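Local structure of RagA protein (Porphyromonas gingivalis, 6SLN) at residues Y955-L961 with N985-A991. The protein probably acts as a TonB-dependent outer-membrane receptor that imports substrates through a beta-barrel closed by a plug domain. Residues are numbered along the deposited sequence; the frame is centred on the assembly and turned at random.
Sequences YLMARNL and NSKQYVA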
ATOM      1  N   TYR A 955      27.392  -8.398  36.910  1.00 59.19           N
ATOM      2  CA  TYR A 955      26.211  -8.755  37.674  1.00 50.06           C
ATOM      3  C   TYR A 955      25.599 -10.035  37.136  1.00 47.61           C
ATOM      4  O   TYR A 955      25.724 -10.367  35.951  1.00 45.24           O
ATOM      5  CB  TYR A 955      25.149  -7.656  37.665  1.00 45.90           C
ATOM      6  CG  TYR A 955      24.578  -7.313  36.298  1.00 54.58           C
ATOM      7  CD1 TYR A 955      23.566  -8.076  35.717  1.00 53.79           C
ATOM      8  CD2 TYR A 955      25.033  -6.197  35.600  1.00 59.47           C
ATOM      9  CE1 TYR A 955      23.038  -7.738  34.468  1.00 58.18           C
ATOM     10  CE2 TYR A 955      24.512  -5.853  34.367  1.00 60.46           C
ATOM     11  CZ  TYR A 955      23.519  -6.623  33.801  1.00 60.23           C
ATOM     12  OH  TYR A 955      23.019  -6.259  32.568  1.00 62.22           O
ATOM     13  N   LEU A 956      24.913 -10.731  38.032  1.00 50.58           N
ATOM     14  CA  LEU A 956      24.118 -11.905  37.714  1.00 58.43           C
ATOM     15  C   LEU A 956      22.671 -11.603  38.081  1.00 62.26           C
ATOM     16  O   LEU A 956      22.390 -11.156  39.199  1.00 67.24           O
ATOM     17  CB  LEU A 956      24.633 -13.118  38.484  1.00 60.52           C
ATOM     18  CG  LEU A 956      24.838 -14.417  37.727  1.00 57.02           C
ATOM     19  CD1 LEU A 956      25.402 -14.116  36.358  1.00 59.31           C
ATOM     20  CD2 LEU A 956      25.764 -15.319  38.543  1.00 49.23           C
ATOM     21  N   MET A 957      21.753 -11.840  37.152  1.00 58.38           N
ATOM     22  CA  MET A 957      20.401 -11.340  37.331  1.00 56.78           C
ATOM     23  C   MET A 957      19.362 -12.389  36.954  1.00 55.77           C
ATOM     24  O   MET A 957      19.549 -13.159  36.008  1.00 57.74           O
ATOM     25  CB  MET A 957      20.182 -10.070  36.504  1.00 57.35           C
ATOM     26  CG  MET A 957      18.996  -9.288  36.973  1.00 70.35           C
ATOM     27  SD  MET A 957      18.335  -8.343  35.644  1.00 75.19           S
ATOM     28  CE  MET A 957      17.909  -9.675  34.564  1.00 76.92           C
ATOM     29  N   ALA A 958      18.259 -12.405  37.701  1.00 56.87           N
ATOM     30  CA  ALA A 958      17.090 -13.215  37.386  1.00 58.05           C
ATOM     31  C   ALA A 958      15.832 -12.352  37.432  1.00 60.02           C
ATOM     32  O   ALA A 958      15.700 -11.478  38.298  1.00 62.31           O
ATOM     33  CB  ALA A 958      16.960 -14.390  38.367  1.00 57.95           C
ATOM     34  N   ARG A 959      14.909 -12.584  36.499  1.00 57.66           N
ATOM     35  CA  ARG A 959      13.599 -11.932  36.512  1.00 53.95           C
ATOM     36  C   ARG A 959      12.524 -13.000  36.637  1.00 56.02           C
ATOM     37  O   ARG A 959      12.567 -14.007  35.918  1.00 52.33           O
ATOM     38  CB  ARG A 959      13.333 -11.085  35.253  1.00 40.63           C
ATOM     39  CG  ARG A 959      11.959 -10.361  35.298  1.00 45.10           C
ATOM     40  CD  ARG A 959      11.610  -9.556  34.012  1.00 44.22           C
ATOM     41  NE  ARG A 959      10.774 -10.350  33.123  1.00 46.99           N
ATOM     42  CZ  ARG A 959       9.478 -10.147  32.938  1.00 49.57           C
ATOM     43  NH1 ARG A 959       8.894  -9.154  33.576  1.00 60.03           N
ATOM     44  NH2 ARG A 959       8.769 -10.930  32.123  1.00 45.56           N
ATOM     45  N   ASN A 960      11.558 -12.762  37.539  1.00 50.95           N
ATOM     46  CA  ASN A 960      10.485 -13.720  37.847  1.00 47.45           C
ATOM     47  C   ASN A 960      11.043 -15.080  38.274  1.00 49.32           C
ATOM     48  O   ASN A 960      10.508 -16.132  37.915  1.00 49.55           O
ATOM     49  CB  ASN A 960       9.525 -13.878  36.668  1.00 50.58           C
ATOM     50  CG  ASN A 960       8.658 -12.655  36.446  1.00 48.56           C
ATOM     51  OD1 ASN A 960       8.533 -11.798  37.323  1.00 50.13           O
ATOM     52  ND2 ASN A 960       8.054 -12.569  35.264  1.00 43.62           N
ATOM     53  N   LEU A 961      12.128 -15.052  39.053  1.00 52.88           N
ATOM     54  CA  LEU A 961      12.765 -16.276  39.531  1.00 55.49           C
ATOM     55  C   LEU A 961      11.787 -17.202  40.254  1.00 61.63           C
ATOM     56  O   LEU A 961      11.868 -18.427  40.108  1.00 55.80           O
ATOM     57  CB  LEU A 961      13.924 -15.911  40.457  1.00 56.86           C
ATOM     58  CG  LEU A 961      14.804 -17.018  41.014  1.00 61.06           C
ATOM     59  CD1 LEU A 961      15.345 -17.890  39.890  1.00 67.35           C
ATOM     60  CD2 LEU A 961      15.938 -16.391  41.801  1.00 59.53           C
ATOM     61  N   ASN A 985       4.074 -15.403  31.296  1.00 37.54           N
ATOM     62  CA  ASN A 985       5.252 -14.578  31.505  1.00 44.24           C
ATOM     63  C   ASN A 985       6.473 -15.474  31.636  1.00 51.96           C
ATOM     64  O   ASN A 985       6.376 -16.678  31.893  1.00 54.36           O
ATOM     65  CB  ASN A 985       5.118 -13.703  32.751  1.00 54.44           C
ATOM     66  CG  ASN A 985       4.326 -12.433  32.490  1.00 61.86           C
ATOM     67  OD1 ASN A 985       4.741 -11.565  31.716  1.00 62.01           O
ATOM     68  ND2 ASN A 985       3.174 -12.320  33.141  1.00 63.01           N
ATOM     69  N   SER A 986       7.638 -14.880  31.443  1.00 53.86           N
ATOM     70  CA  SER A 986       8.857 -15.656  31.328  1.00 41.81           C
ATOM     71  C   SER A 986       9.733 -15.453  32.551  1.00 43.96           C
ATOM     72  O   SER A 986       9.548 -14.520  33.338  1.00 50.50           O
ATOM     73  CB  SER A 986       9.622 -15.270  30.067  1.00 41.55           C
ATOM     74  OG  SER A 986       9.712 -13.863  29.976  1.00 50.78           O
ATOM     75  N   LYS A 987      10.686 -16.363  32.696  1.00 52.02           N
ATOM     76  CA  LYS A 987      11.696 -16.346  33.744  1.00 50.44           C
ATOM     77  C   LYS A 987      13.032 -16.157  33.045  1.00 52.95           C
ATOM     78  O   LYS A 987      13.367 -16.925  32.134  1.00 61.80           O
ATOM     79  CB  LYS A 987      11.651 -17.657  34.537  1.00 59.41           C
ATOM     80  CG  LYS A 987      12.749 -17.878  35.558  1.00 69.51           C
ATOM     81  CD  LYS A 987      12.491 -19.161  36.343  1.00 80.07           C
ATOM     82  CE  LYS A 987      12.481 -20.392  35.439  1.00 85.62           C
ATOM     83  NZ  LYS A 987      13.602 -21.330  35.742  1.00 88.86           N
ATOM     84  N   GLN A 988      13.774 -15.128  33.432  1.00 48.33           N
ATOM     85  CA  GLN A 988      15.035 -14.811  32.775  1.00 51.38           C
ATOM     86  C   GLN A 988      16.224 -14.993  33.706  1.00 49.58           C
ATOM     87  O   GLN A 988      16.176 -14.627  34.884  1.00 45.15           O
ATOM     88  CB  GLN A 988      15.042 -13.384  32.237  1.00 54.44           C
ATOM     89  CG  GLN A 988      14.290 -13.210  30.941  1.00 58.10           C
ATOM     90  CD  GLN A 988      13.013 -12.460  31.158  1.00 67.99           C
ATOM     91  OE1 GLN A 988      13.019 -11.349  31.679  1.00 70.50           O
ATOM     92  NE2 GLN A 988      11.899 -13.074  30.791  1.00 73.85           N
ATOM     93  N   TYR A 989      17.290 -15.559  33.156  1.00 54.04           N
ATOM     94  CA  TYR A 989      18.622 -15.504  33.740  1.00 55.20           C
ATOM     95  C   TYR A 989      19.494 -14.682  32.810  1.00 54.49           C
ATOM     96  O   TYR A 989      19.602 -14.993  31.617  1.00 53.10           O
ATOM     97  CB  TYR A 989      19.229 -16.894  33.914  1.00 55.28           C
ATOM     98  CG  TYR A 989      18.351 -17.871  34.628  1.00 55.71           C
ATOM     99  CD1 TYR A 989      17.452 -18.659  33.921  1.00 60.85           C
ATOM    100  CD2 TYR A 989      18.426 -18.021  36.000  1.00 51.95           C
ATOM    101  CE1 TYR A 989      16.644 -19.568  34.561  1.00 60.55           C
ATOM    102  CE2 TYR A 989      17.616 -18.929  36.652  1.00 62.66           C
ATOM    103  CZ  TYR A 989      16.726 -19.700  35.922  1.00 62.22           C
ATOM    104  OH  TYR A 989      15.905 -20.605  36.552  1.00 68.79           O
ATOM    105  N   VAL A 990      20.117 -13.648  33.346  1.00 48.28           N
ATOM    106  CA  VAL A 990      21.010 -12.807  32.570  1.00 49.11           C
ATOM    107  C   VAL A 990      22.311 -12.646  33.335  1.00 56.96           C
ATOM    108  O   VAL A 990      22.320 -12.516  34.566  1.00 59.94           O
ATOM    109  CB  VAL A 990      20.368 -11.436  32.258  1.00 49.16           C
ATOM    110  CG1 VAL A 990      21.229 -10.638  31.277  1.00 43.62           C
ATOM    111  CG2 VAL A 990      18.973 -11.636  31.665  1.00 55.11           C
ATOM    112  N   ALA A 991      23.412 -12.707  32.609  1.00 53.95           N
ATOM    113  CA  ALA A 991      24.683 -12.230  33.109  1.00 53.43           C
ATOM    114  C   ALA A 991      24.997 -10.939  32.364  1.00 51.56           C
ATOM    115  O   ALA A 991      24.598 -10.766  31.206  1.00 49.01           O
ATOM    116  CB  ALA A 991      25.781 -13.284  32.916  1.00 43.24           C
TER
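Two neighbouring antiparallel strands of the transmembrane barrel wall, its last two long ones, meet where Met-957 pairs with Val-990 and Arg-959 with Gln-988. Both are hydrogen-bonded pairs: Met-957 N reaches Val-990 O at 2.7 Å, Val-990 N gives a nearly straight bond back to Met-957 O, and Arg-959 and Gln-988 exchange N-H and O likewise.

The side chains of these pairs turn toward the barrel lumen, where Pro-114 of the plug region touches Met-957 and Gln-988. Met-957 swings CG away from its own N (chi1 -162°) and lies alongside Val-990, and the bend at chi3 brings Met-957 CE to 3.7 Å from Val-990 CG2, a flexible thioether against a compact branched residue. Arg-959 and Gln-988 also run side by side, guanidinium and amide only 16° from coplanar. Arg-959 NE donates to Gln-988 OE1 at 2.9 Å, through a bent bond, while NH1 forms a salt bridge with plug-region Asp-120; the long cationic chain thus links wall to plug.

Side chains alternate between two faces, and strand 986-996 also pairs with strand 218-230, where the barrel closes. On the opposite face Leu-956 and Ala-991 are exposed, consistent with an outer, membrane-facing surface; Leu-956 CD1 lies 3.6 Å from Ala-991 CB. Farther along, Leu-961 crosses Tyr-989 at about a right angle, and Lys-987 NZ bonds Gln-229 OE1.

At the corner, Asn-960 has positive phi (56°), a left-handed conformation asparagine tolerates well. Asn-960 ND2 sits 3.5 Å above the guanidinium plane of Arg-959 and donates to Ser-986 O at 3.1 Å; Lys-930 holds Asn-960 OD1.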